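Local coordinates for uncharacterized protein (Acinetobacter baumannii, PDB 4PAR), which probably cleaves DNA that carries 5-hydroxymethylcytosine, as a modification-dependent restriction endonuclease joining a Vsr-like nuclease domain to an SRA-like DNA-binding domain, at residues I183-T194 with R282-L290; V197-Y205 with E310-E318. The protein carries 3 engineered substitutions. All coordinates share one frame; numbering follows the deposited sequence.

Contact 1 (I183-T194 with R282-L290); sequences ISLADNVVLKTT and RAMYRFMGL. With nucleotides of chain C.
V190 and L191 run antiparallel to Y285 and R286, V190 facing R286 as a non-hydrogen-bonded pair and L191 facing Y285 as a hydrogen-bonded one. L191 N gives to Y285 O at 2.8 Å and L191 O accepts from Y285 N, while F287 N reaches V189 O to extend the pairing by one more bond. On the face of V190 and R286, V190 CG2 lies over one face of the R286 guanidinium, 3.4 Å from NH2. NH1 and NH2 of R286 grip N188 OD1 end-on, NH1 at 2.9 Å, both coming from the same face of the amide and NH1 well above the carbonyl plane. R286 NE also forms a salt bridge with D111, which lies in the N-terminal PvuRts1I-like family region, and the arginine probably bridges the two regions.

The pairing adds the short strand 190-191 to strand 283-295 in the curled sheet of the SRA-like domain. F287 CG stands anti to the backbone N (chi1 173°), which turns one ring face to I183, whose CG2 makes a CH-pi contact 4.0 Å from the ring centroid. L185 CD2 packs on F287 CD2 as well.

At the other end, T194 CG2 sits over one face of the Y285 ring, 3.8 Å from its centroid. Y285 OH bonds to OP2 of DA7 of chain C at 3.0 Å, and T193 OG1, at the N-cap of the following helix, bonds to OP1 of the same phosphate. R282 holds K192 O through NH1, at 3.1 Å, and turns NH2 to the phosphate of DT8 of chain C.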
loop_
_atom_site.group_PDB
_atom_site.type_symbol
_atom_site.label_atom_id
_atom_site.label_comp_id
_atom_site.label_asym_id
_atom_site.label_seq_id
_atom_site.Cartn_x
_atom_site.Cartn_y
_atom_site.Cartn_z
ATOM N N ILE F 183 13.266 -31.653 15.964
ATOM C CA ILE F 183 13.169 -30.585 14.985
ATOM C C ILE F 183 14.524 -30.421 14.313
ATOM O O ILE F 183 15.529 -30.127 14.973
ATOM C CB ILE F 183 12.732 -29.261 15.627
ATOM C CG1 ILE F 183 11.293 -29.376 16.136
ATOM C CG2 ILE F 183 12.866 -28.118 14.633
ATOM C CD1 ILE F 183 10.767 -28.112 16.771
ATOM N N SER F 184 14.538 -30.616 12.999
ATOM C CA SER F 184 15.775 -30.660 12.229
ATOM C C SER F 184 15.808 -29.620 11.113
ATOM O O SER F 184 14.776 -29.086 10.711
ATOM C CB SER F 184 15.970 -32.058 11.638
ATOM O OG SER F 184 17.055 -32.084 10.726
ATOM N N LEU F 185 17.006 -29.339 10.618
ATOM C CA LEU F 185 17.179 -28.417 9.506
ATOM C C LEU F 185 16.800 -29.093 8.199
ATOM O O LEU F 185 16.350 -28.441 7.257
ATOM C CB LEU F 185 18.618 -27.914 9.445
ATOM C CG LEU F 185 19.037 -27.028 10.617
ATOM C CD1 LEU F 185 20.471 -26.566 10.456
ATOM C CD2 LEU F 185 18.104 -25.840 10.725
ATOM N N ALA F 186 16.990 -30.407 8.149
ATOM C CA ALA F 186 16.615 -31.179 6.975
ATOM C C ALA F 186 15.098 -31.170 6.797
ATOM O O ALA F 186 14.593 -31.208 5.676
ATOM C CB ALA F 186 17.134 -32.601 7.091
ATOM N N ASP F 187 14.379 -31.110 7.912
ATOM C CA ASP F 187 12.921 -31.080 7.892
ATOM C C ASP F 187 12.398 -29.719 7.461
ATOM O O ASP F 187 11.226 -29.587 7.112
ATOM C CB ASP F 187 12.354 -31.433 9.269
ATOM C CG ASP F 187 12.664 -32.855 9.679
ATOM O OD1 ASP F 187 13.743 -33.358 9.301
ATOM O OD2 ASP F 187 11.829 -33.469 10.377
ATOM N N ASN F 188 13.270 -28.713 7.500
ATOM C CA ASN F 188 12.920 -27.356 7.090
ATOM C C ASN F 188 11.721 -26.842 7.882
ATOM O O ASN F 188 10.654 -26.584 7.324
ATOM C CB ASN F 188 12.635 -27.315 5.584
ATOM C CG ASN F 188 12.614 -25.904 5.028
ATOM O OD1 ASN F 188 13.661 -25.307 4.780
ATOM N ND2 ASN F 188 11.416 -25.371 4.814
ATOM N N VAL F 189 11.907 -26.695 9.188
ATOM C CA VAL F 189 10.798 -26.402 10.085
ATOM C C VAL F 189 10.576 -24.913 10.305
ATOM O O VAL F 189 11.431 -24.213 10.850
ATOM C CB VAL F 189 11.009 -27.066 11.446
ATOM C CG1 VAL F 189 9.871 -26.705 12.389
ATOM C CG2 VAL F 189 11.120 -28.569 11.274
ATOM N N VAL F 190 9.413 -24.438 9.875
ATOM C CA VAL F 190 9.017 -23.050 10.070
ATOM C C VAL F 190 7.647 -23.009 10.727
ATOM O O VAL F 190 6.707 -23.623 10.228
ATOM C CB VAL F 190 8.961 -22.274 8.742
ATOM C CG1 VAL F 190 8.625 -20.815 9.002
ATOM C CG2 VAL F 190 10.278 -22.399 7.982
ATOM N N LEU F 191 7.531 -22.286 11.839
ATOM C CA LEU F 191 6.269 -22.226 12.577
ATOM C C LEU F 191 5.674 -20.824 12.529
ATOM O O LEU F 191 6.401 -19.843 12.377
ATOM C CB LEU F 191 6.474 -22.676 14.020
ATOM C CG LEU F 191 6.909 -24.132 14.156
ATOM C CD1 LEU F 191 7.015 -24.519 15.618
ATOM C CD2 LEU F 191 5.941 -25.045 13.417
ATOM N N LYS F 192 4.350 -20.736 12.662
ATOM C CA LYS F 192 3.640 -19.506 12.318
ATOM C C LYS F 192 3.754 -18.426 13.393
ATOM O O LYS F 192 3.484 -17.255 13.118
ATOM C CB LYS F 192 2.162 -19.802 12.028
ATOM C CG LYS F 192 1.364 -20.238 13.241
ATOM C CD LYS F 192 -0.105 -20.492 12.919
ATOM C CE LYS F 192 -0.867 -20.920 14.172
ATOM N NZ LYS F 192 -2.302 -21.208 13.907
ATOM N N THR F 193 4.153 -18.808 14.606
ATOM C CA THR F 193 4.317 -17.830 15.686
ATOM C C THR F 193 5.185 -18.325 16.844
ATOM O O THR F 193 5.584 -19.488 16.881
ATOM C CB THR F 193 2.951 -17.408 16.255
ATOM O OG1 THR F 193 3.141 -16.741 17.508
ATOM C CG2 THR F 193 2.068 -18.627 16.466
ATOM N N THR F 194 5.440 -17.442 17.807
ATOM C CA THR F 194 6.312 -17.762 18.939
ATOM C C THR F 194 5.659 -18.738 19.919
ATOM O O THR F 194 6.341 -19.559 20.544
ATOM C CB THR F 194 6.733 -16.492 19.715
ATOM O OG1 THR F 194 5.576 -15.857 20.275
ATOM C CG2 THR F 194 7.449 -15.513 18.800
ATOM N N ARG F 282 3.394 -12.426 6.309
ATOM C CA ARG F 282 3.195 -12.329 7.750
ATOM C C ARG F 282 4.406 -12.955 8.428
ATOM O O ARG F 282 5.150 -13.703 7.795
ATOM C CB ARG F 282 1.890 -13.010 8.185
ATOM C CG ARG F 282 1.897 -14.529 8.086
ATOM C CD ARG F 282 0.538 -15.147 8.431
ATOM N NE ARG F 282 0.088 -14.839 9.789
ATOM C CZ ARG F 282 0.599 -15.377 10.897
ATOM N NH1 ARG F 282 1.601 -16.243 10.823
ATOM N NH2 ARG F 282 0.113 -15.036 12.084
ATOM N N ALA F 283 4.629 -12.624 9.698
ATOM C CA ALA F 283 5.818 -13.106 10.401
ATOM C C ALA F 283 5.740 -14.598 10.724
ATOM O O ALA F 283 4.688 -15.111 11.108
ATOM C CB ALA F 283 6.039 -12.304 11.669
ATOM N N MET F 284 6.865 -15.284 10.546
ATOM C CA MET F 284 6.994 -16.707 10.860
ATOM C C MET F 284 8.354 -16.989 11.505
ATOM O O MET F 284 9.248 -16.139 11.493
ATOM C CB MET F 284 6.818 -17.569 9.606
ATOM C CG MET F 284 5.429 -17.516 8.996
ATOM S SD MET F 284 5.160 -18.849 7.810
ATOM C CE MET F 284 5.049 -20.257 8.908
ATOM N N TYR F 285 8.513 -18.181 12.072
ATOM C CA TYR F 285 9.716 -18.473 12.842
ATOM C C TYR F 285 10.389 -19.770 12.393
ATOM O O TYR F 285 9.838 -20.866 12.537
ATOM C CB TYR F 285 9.369 -18.486 14.341
ATOM C CG TYR F 285 8.931 -17.108 14.788
ATOM C CD1 TYR F 285 7.615 -16.692 14.632
ATOM C CD2 TYR F 285 9.847 -16.196 15.294
ATOM C CE1 TYR F 285 7.219 -15.424 14.992
ATOM C CE2 TYR F 285 9.457 -14.921 15.665
ATOM C CZ TYR F 285 8.140 -14.541 15.511
ATOM O OH TYR F 285 7.741 -13.274 15.876
ATOM N N ARG F 286 11.593 -19.617 11.842
ATOM C CA ARG F 286 12.325 -20.716 11.218
ATOM C C ARG F 286 13.459 -21.218 12.098
ATOM O O ARG F 286 14.280 -20.439 12.579
ATOM C CB ARG F 286 12.887 -20.283 9.860
ATOM C CG ARG F 286 14.005 -21.180 9.343
ATOM C CD ARG F 286 14.525 -20.724 7.983
ATOM N NE ARG F 286 13.567 -21.003 6.919
ATOM C CZ ARG F 286 13.427 -22.189 6.340
ATOM N NH1 ARG F 286 14.186 -23.209 6.719
ATOM N NH2 ARG F 286 12.529 -22.358 5.385
ATOM N N PHE F 287 13.514 -22.530 12.285
ATOM C CA PHE F 287 14.541 -23.117 13.123
ATOM C C PHE F 287 15.890 -22.994 12.430
ATOM O O PHE F 287 16.070 -23.516 11.334
ATOM C CB PHE F 287 14.195 -24.582 13.397
ATOM C CG PHE F 287 15.261 -25.342 14.116
ATOM C CD1 PHE F 287 15.606 -25.022 15.415
ATOM C CD2 PHE F 287 15.899 -26.401 13.497
ATOM C CE1 PHE F 287 16.581 -25.734 16.077
ATOM C CE2 PHE F 287 16.874 -27.119 14.153
ATOM C CZ PHE F 287 17.213 -26.789 15.447
ATOM N N MET F 288 16.824 -22.280 13.055
ATOM C CA MET F 288 18.171 -22.168 12.506
ATOM C C MET F 288 19.162 -23.191 13.053
ATOM O O MET F 288 20.194 -23.450 12.434
ATOM C CB MET F 288 18.716 -20.759 12.754
ATOM C CG MET F 288 18.041 -19.686 11.920
ATOM S SD MET F 288 17.976 -20.139 10.174
ATOM C CE MET F 288 17.191 -18.691 9.468
ATOM N N GLY F 289 18.860 -23.771 14.209
ATOM C CA GLY F 289 19.759 -24.747 14.800
ATOM C C GLY F 289 19.849 -24.660 16.315
ATOM O O GLY F 289 19.118 -23.898 16.958
ATOM N N LEU F 290 20.775 -25.430 16.878
ATOM C CA LEU F 290 21.171 -25.299 18.278
ATOM C C LEU F 290 22.586 -24.734 18.348
ATOM O O LEU F 290 23.557 -25.388 17.926
ATOM C CB LEU F 290 21.094 -26.638 19.010
ATOM C CG LEU F 290 21.522 -26.601 20.479
ATOM C CD1 LEU F 290 20.758 -25.527 21.234
ATOM C CD2 LEU F 290 21.321 -27.956 21.132
ATOM P P DA C 7 4.315 -12.810 16.546
ATOM O OP1 DA C 7 4.461 -14.277 16.670
ATOM O OP2 DA C 7 5.028 -12.086 15.469
ATOM O "O5'" DA C 7 2.761 -12.452 16.451
ATOM C "C5'" DA C 7 1.845 -13.056 17.340
ATOM C "C4'" DA C 7 0.455 -12.476 17.166
ATOM O "O4'" DA C 7 0.457 -11.078 17.543
ATOM C "C3'" DA C 7 -0.107 -12.541 15.748
ATOM O "O3'" DA C 7 -1.413 -13.101 15.788
ATOM C "C2'" DA C 7 -0.126 -11.076 15.294
ATOM C "C1'" DA C 7 -0.292 -10.340 16.611
ATOM N N9 DA C 7 0.227 -8.972 16.603
ATOM C C8 DA C 7 1.510 -8.586 16.348
ATOM N N7 DA C 7 1.703 -7.291 16.428
ATOM C C5 DA C 7 0.461 -6.788 16.769
ATOM C C6 DA C 7 0.003 -5.476 17.002
ATOM N N6 DA C 7 0.791 -4.401 16.923
ATOM N N1 DA C 7 -1.299 -5.313 17.322
ATOM C C2 DA C 7 -2.082 -6.399 17.403
ATOM N N3 DA C 7 -1.766 -7.681 17.204
ATOM C C4 DA C 7 -0.465 -7.809 16.886
ATOM P P DT C 8 -2.177 -13.507 14.433
ATOM O OP1 DT C 8 -2.880 -14.786 14.678
ATOM O OP2 DT C 8 -1.217 -13.397 13.313
ATOM O "O5'" DT C 8 -3.260 -12.347 14.256
ATOM C "C5'" DT C 8 -3.988 -11.886 15.382
ATOM C "C4'" DT C 8 -4.566 -10.508 15.128
ATOM O "O4'" DT C 8 -3.521 -9.511 15.184
ATOM C "C3'" DT C 8 -5.239 -10.324 13.759
ATOM O "O3'" DT C 8 -6.643 -10.164 13.923
ATOM C "C2'" DT C 8 -4.590 -9.054 13.179
ATOM C "C1'" DT C 8 -3.944 -8.428 14.405
ATOM N N1 DT C 8 -2.777 -7.546 14.096
ATOM C C2 DT C 8 -2.929 -6.185 14.200
ATOM O O2 DT C 8 -3.973 -5.656 14.541
ATOM N N3 DT C 8 -1.811 -5.457 13.897
ATOM C C4 DT C 8 -0.582 -5.942 13.502
ATOM O O4 DT C 8 0.363 -5.200 13.255
ATOM C C5 DT C 8 -0.486 -7.380 13.405
ATOM C C7 DT C 8 0.800 -8.024 12.986
ATOM C C6 DT C 8 -1.578 -8.105 13.703
#

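Contact 2 (V197-Y205 with E310-E318); sequences VCNCFGYSY and EVQTYSPKE. With nucleotides of chain D.
C200 O accepts a nearly straight hydrogen bond from Y314 N at 3.1 Å, lying in its carbonyl plane, and G202 O receives K317 N at 2.7 Å on a lone pair. Between these two bonds the backbones run close together: the CA-H groups of G202 and P316 face S315 O and G202 O respectively, P316 CA being 3.3 Å from G202 O. G202, with phi 113°, lets the chain turn here and brings its CA against S315 O.

F201 supplies most of the apolar part. Its CG lies anti to the carbonyl carbon (chi1 -64°), and the ring turns its edge to the other segment, with CZ 4.2 Å from V311 CG2 and CD1 near Y314 CD2. CE1 also comes to 3.6 Å from Q312 O, and I270 of strand 268-276 touches the same phenylalanine. Y314 CB rests against F201 O, 3.7 Å away.

The contact lays part of the 194-200 helical region and the turn at 201-203 along the chain that leaves strand 302-312 of the SRA-like domain. T313 CB touches C200 O at 3.6 Å, while T313 OG1 is bonded to Y177 O in helix 174-180.

Farther out, Y217 meets the Y314 ring at a shallow angle between planes and takes K317 in a cation-pi interaction. On the DNA side, Y205 OH bonds to OP1 of DC13 of chain D at 2.8 Å. One face of the Y203 ring carries Y205 CE2 over its centre, and Y205 also stacks with Y208.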
loop_
_atom_site.group_PDB
_atom_site.type_symbol
_atom_site.label_atom_id
_atom_site.label_comp_id
_atom_site.label_asym_id
_atom_site.label_seq_id
_atom_site.Cartn_x
_atom_site.Cartn_y
_atom_site.Cartn_z
ATOM N N VAL F 197 6.270 -22.551 18.691
ATOM C CA VAL F 197 7.627 -23.032 18.917
ATOM C C VAL F 197 7.885 -23.158 20.417
ATOM O O VAL F 197 8.590 -24.068 20.857
ATOM C CB VAL F 197 8.674 -22.106 18.237
ATOM C CG1 VAL F 197 8.246 -20.662 18.320
ATOM C CG2 VAL F 197 10.064 -22.303 18.829
ATOM N N CYS F 198 7.281 -22.268 21.202
ATOM C CA CYS F 198 7.299 -22.409 22.655
ATOM C C CYS F 198 6.590 -23.688 23.111
ATOM O O CYS F 198 7.116 -24.430 23.939
ATOM C CB CYS F 198 6.656 -21.195 23.325
ATOM S SG CYS F 198 7.773 -19.804 23.604
ATOM N N ASN F 199 5.403 -23.946 22.562
ATOM C CA ASN F 199 4.604 -25.111 22.950
ATOM C C ASN F 199 5.203 -26.429 22.480
ATOM O O ASN F 199 4.727 -27.505 22.852
ATOM C CB ASN F 199 3.176 -24.999 22.411
ATOM C CG ASN F 199 2.414 -23.832 23.002
ATOM O OD1 ASN F 199 2.711 -23.372 24.104
ATOM N ND2 ASN F 199 1.427 -23.339 22.262
ATOM N N CYS F 200 6.228 -26.343 21.640
ATOM C CA CYS F 200 6.953 -27.533 21.207
ATOM C C CYS F 200 7.799 -28.118 22.328
ATOM O O CYS F 200 8.011 -29.330 22.397
ATOM C CB CYS F 200 7.847 -27.206 20.015
ATOM S SG CYS F 200 6.940 -26.782 18.537
ATOM N N PHE F 201 8.309 -27.233 23.176
ATOM C CA PHE F 201 9.241 -27.587 24.240
ATOM C C PHE F 201 8.601 -27.771 25.625
ATOM O O PHE F 201 9.307 -27.890 26.628
ATOM C CB PHE F 201 10.365 -26.555 24.279
ATOM C CG PHE F 201 11.196 -26.543 23.026
ATOM C CD1 PHE F 201 12.159 -27.517 22.809
ATOM C CD2 PHE F 201 10.994 -25.582 22.051
ATOM C CE1 PHE F 201 12.917 -27.520 21.650
ATOM C CE2 PHE F 201 11.748 -25.579 20.890
ATOM C CZ PHE F 201 12.711 -26.550 20.691
ATOM N N GLY F 202 7.272 -27.779 25.681
ATOM C CA GLY F 202 6.577 -27.987 26.940
ATOM C C GLY F 202 5.779 -26.828 27.508
ATOM O O GLY F 202 5.108 -26.984 28.527
ATOM N N TYR F 203 5.851 -25.665 26.868
ATOM C CA TYR F 203 5.016 -24.532 27.267
ATOM C C TYR F 203 3.540 -24.720 26.882
ATOM O O TYR F 203 3.216 -25.385 25.896
ATOM C CB TYR F 203 5.551 -23.233 26.655
ATOM C CG TYR F 203 6.600 -22.543 27.500
ATOM C CD1 TYR F 203 6.288 -22.056 28.765
ATOM C CD2 TYR F 203 7.896 -22.365 27.032
ATOM C CE1 TYR F 203 7.236 -21.420 29.544
ATOM C CE2 TYR F 203 8.853 -21.730 27.803
ATOM C CZ TYR F 203 8.518 -21.260 29.061
ATOM O OH TYR F 203 9.462 -20.627 29.840
ATOM N N SER F 204 2.653 -24.162 27.702
ATOM C CA SER F 204 1.215 -24.125 27.430
ATOM C C SER F 204 0.774 -22.791 26.823
ATOM O O SER F 204 -0.422 -22.549 26.661
ATOM C CB SER F 204 0.415 -24.404 28.707
ATOM O OG SER F 204 0.493 -25.771 29.076
ATOM N N TYR F 205 1.745 -21.941 26.493
ATOM C CA TYR F 205 1.527 -20.514 26.217
ATOM C C TYR F 205 0.376 -20.190 25.265
ATOM O O TYR F 205 0.252 -20.779 24.193
ATOM C CB TYR F 205 2.808 -19.900 25.634
ATOM C CG TYR F 205 3.786 -19.340 26.647
ATOM C CD1 TYR F 205 3.344 -18.775 27.839
ATOM C CD2 TYR F 205 5.156 -19.364 26.402
ATOM C CE1 TYR F 205 4.239 -18.256 28.760
ATOM C CE2 TYR F 205 6.058 -18.850 27.317
ATOM C CZ TYR F 205 5.596 -18.296 28.494
ATOM O OH TYR F 205 6.491 -17.782 29.406
ATOM N N GLU F 310 19.886 -30.531 15.110
ATOM C CA GLU F 310 18.640 -31.163 15.539
ATOM C C GLU F 310 18.385 -30.933 17.023
ATOM O O GLU F 310 19.317 -30.974 17.828
ATOM C CB GLU F 310 18.673 -32.666 15.245
ATOM C CG GLU F 310 18.903 -33.012 13.781
ATOM C CD GLU F 310 18.996 -34.504 13.540
ATOM O OE1 GLU F 310 19.177 -35.255 14.521
ATOM O OE2 GLU F 310 18.886 -34.926 12.369
ATOM N N VAL F 311 17.129 -30.691 17.392
ATOM C CA VAL F 311 16.793 -30.548 18.811
ATOM C C VAL F 311 15.566 -31.373 19.197
ATOM O O VAL F 311 14.538 -31.333 18.526
ATOM C CB VAL F 311 16.551 -29.069 19.200
ATOM C CG1 VAL F 311 17.865 -28.307 19.236
ATOM C CG2 VAL F 311 15.570 -28.407 18.249
ATOM N N GLN F 312 15.681 -32.125 20.288
ATOM C CA GLN F 312 14.576 -32.950 20.761
ATOM C C GLN F 312 13.448 -32.080 21.319
ATOM O O GLN F 312 13.692 -30.988 21.827
ATOM C CB GLN F 312 15.067 -33.950 21.815
ATOM C CG GLN F 312 15.932 -33.344 22.914
ATOM C CD GLN F 312 16.495 -34.392 23.862
ATOM O OE1 GLN F 312 16.326 -35.594 23.651
ATOM N NE2 GLN F 312 17.168 -33.938 24.916
ATOM N N THR F 313 12.213 -32.560 21.199
ATOM C CA THR F 313 11.054 -31.816 21.686
ATOM C C THR F 313 10.514 -32.401 22.988
ATOM O O THR F 313 10.979 -33.443 23.446
ATOM C CB THR F 313 9.929 -31.800 20.640
ATOM O OG1 THR F 313 9.440 -33.132 20.446
ATOM C CG2 THR F 313 10.446 -31.263 19.317
ATOM N N TYR F 314 9.514 -31.742 23.569
ATOM C CA TYR F 314 8.962 -32.173 24.852
ATOM C C TYR F 314 7.472 -31.849 24.991
ATOM O O TYR F 314 7.011 -30.803 24.541
ATOM C CB TYR F 314 9.736 -31.528 26.009
ATOM C CG TYR F 314 11.220 -31.842 26.031
ATOM C CD1 TYR F 314 11.690 -33.034 26.570
ATOM C CD2 TYR F 314 12.149 -30.944 25.517
ATOM C CE1 TYR F 314 13.045 -33.324 26.592
ATOM C CE2 TYR F 314 13.505 -31.226 25.535
ATOM C CZ TYR F 314 13.947 -32.416 26.073
ATOM O OH TYR F 314 15.295 -32.697 26.094
ATOM N N SER F 315 6.731 -32.748 25.632
ATOM C CA SER F 315 5.303 -32.550 25.876
ATOM C C SER F 315 5.066 -31.397 26.854
ATOM O O SER F 315 5.954 -31.070 27.643
ATOM C CB SER F 315 4.676 -33.841 26.412
ATOM O OG SER F 315 4.824 -34.905 25.488
ATOM N N PRO F 316 3.872 -30.773 26.799
ATOM C CA PRO F 316 3.492 -29.698 27.728
ATOM C C PRO F 316 3.714 -30.059 29.197
ATOM O O PRO F 316 3.525 -31.212 29.587
ATOM C CB PRO F 316 2.005 -29.502 27.435
ATOM C CG PRO F 316 1.881 -29.841 25.992
ATOM C CD PRO F 316 2.851 -30.973 25.754
ATOM N N LYS F 317 4.113 -29.073 29.997
ATOM C CA LYS F 317 4.509 -29.313 31.383
ATOM C C LYS F 317 3.489 -28.763 32.379
ATOM O O LYS F 317 3.165 -27.577 32.358
ATOM C CB LYS F 317 5.887 -28.693 31.643
ATOM C CG LYS F 317 6.565 -29.150 32.926
ATOM C CD LYS F 317 8.014 -28.680 32.965
ATOM C CE LYS F 317 8.775 -29.312 34.120
ATOM N NZ LYS F 317 10.235 -29.016 34.053
ATOM N N GLU F 318 2.989 -29.633 33.250
ATOM C CA GLU F 318 2.043 -29.220 34.282
ATOM C C GLU F 318 2.359 -29.891 35.614
ATOM O O GLU F 318 2.896 -29.260 36.524
ATOM C CB GLU F 318 0.607 -29.538 33.860
ATOM C CG GLU F 318 -0.448 -29.072 34.854
ATOM C CD GLU F 318 -0.471 -27.564 35.015
ATOM O OE1 GLU F 318 -0.306 -26.852 34.002
ATOM O OE2 GLU F 318 -0.651 -27.090 36.157
ATOM P P DC D 13 4.817 -15.287 31.994
ATOM O OP1 DC D 13 5.958 -16.141 31.594
ATOM O OP2 DC D 13 3.745 -15.837 32.853
ATOM O "O5'" DC D 13 5.377 -13.965 32.695
ATOM C "C5'" DC D 13 6.071 -13.000 31.917
ATOM C "C4'" DC D 13 6.281 -11.722 32.703
ATOM O "O4'" DC D 13 5.108 -10.876 32.586
ATOM C "C3'" DC D 13 6.520 -11.918 34.204
ATOM O "O3'" DC D 13 7.617 -11.125 34.622
ATOM C "C2'" DC D 13 5.212 -11.440 34.835
ATOM C "C1'" DC D 13 4.803 -10.356 33.856
ATOM N N1 DC D 13 3.353 -10.002 33.905
ATOM C C2 DC D 13 2.980 -8.657 33.857
ATOM O O2 DC D 13 3.862 -7.796 33.772
ATOM N N3 DC D 13 1.663 -8.334 33.904
ATOM C C4 DC D 13 0.744 -9.296 33.995
ATOM N N4 DC D 13 -0.541 -8.928 34.038
ATOM C C5 DC D 13 1.104 -10.677 34.046
ATOM C C6 DC D 13 2.408 -10.982 34.001
#

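In the fold
Contact 1 is largely buried near the centre of the chain, whereas contact 2, its centre about 14 Å from that of contact 1, is partly buried and runs out to the exposed C-terminal residues. Both reach the same sheet: strands 283-295 and 302-312 are neighbours in it, and strand 190-191 leads into helix 194-200. They meet directly at V311, whose side chain packs on F287 and whose O probably bonds to I183 N. Contact 1 combines regular strand pairing with arginine and aromatic side chains; contact 2 relies more on main-chain bonds in irregular chain. Residues meeting across contact 1 reach two chain C phosphates; at contact 2, Y205, outside the pairing, bonds one of chain D.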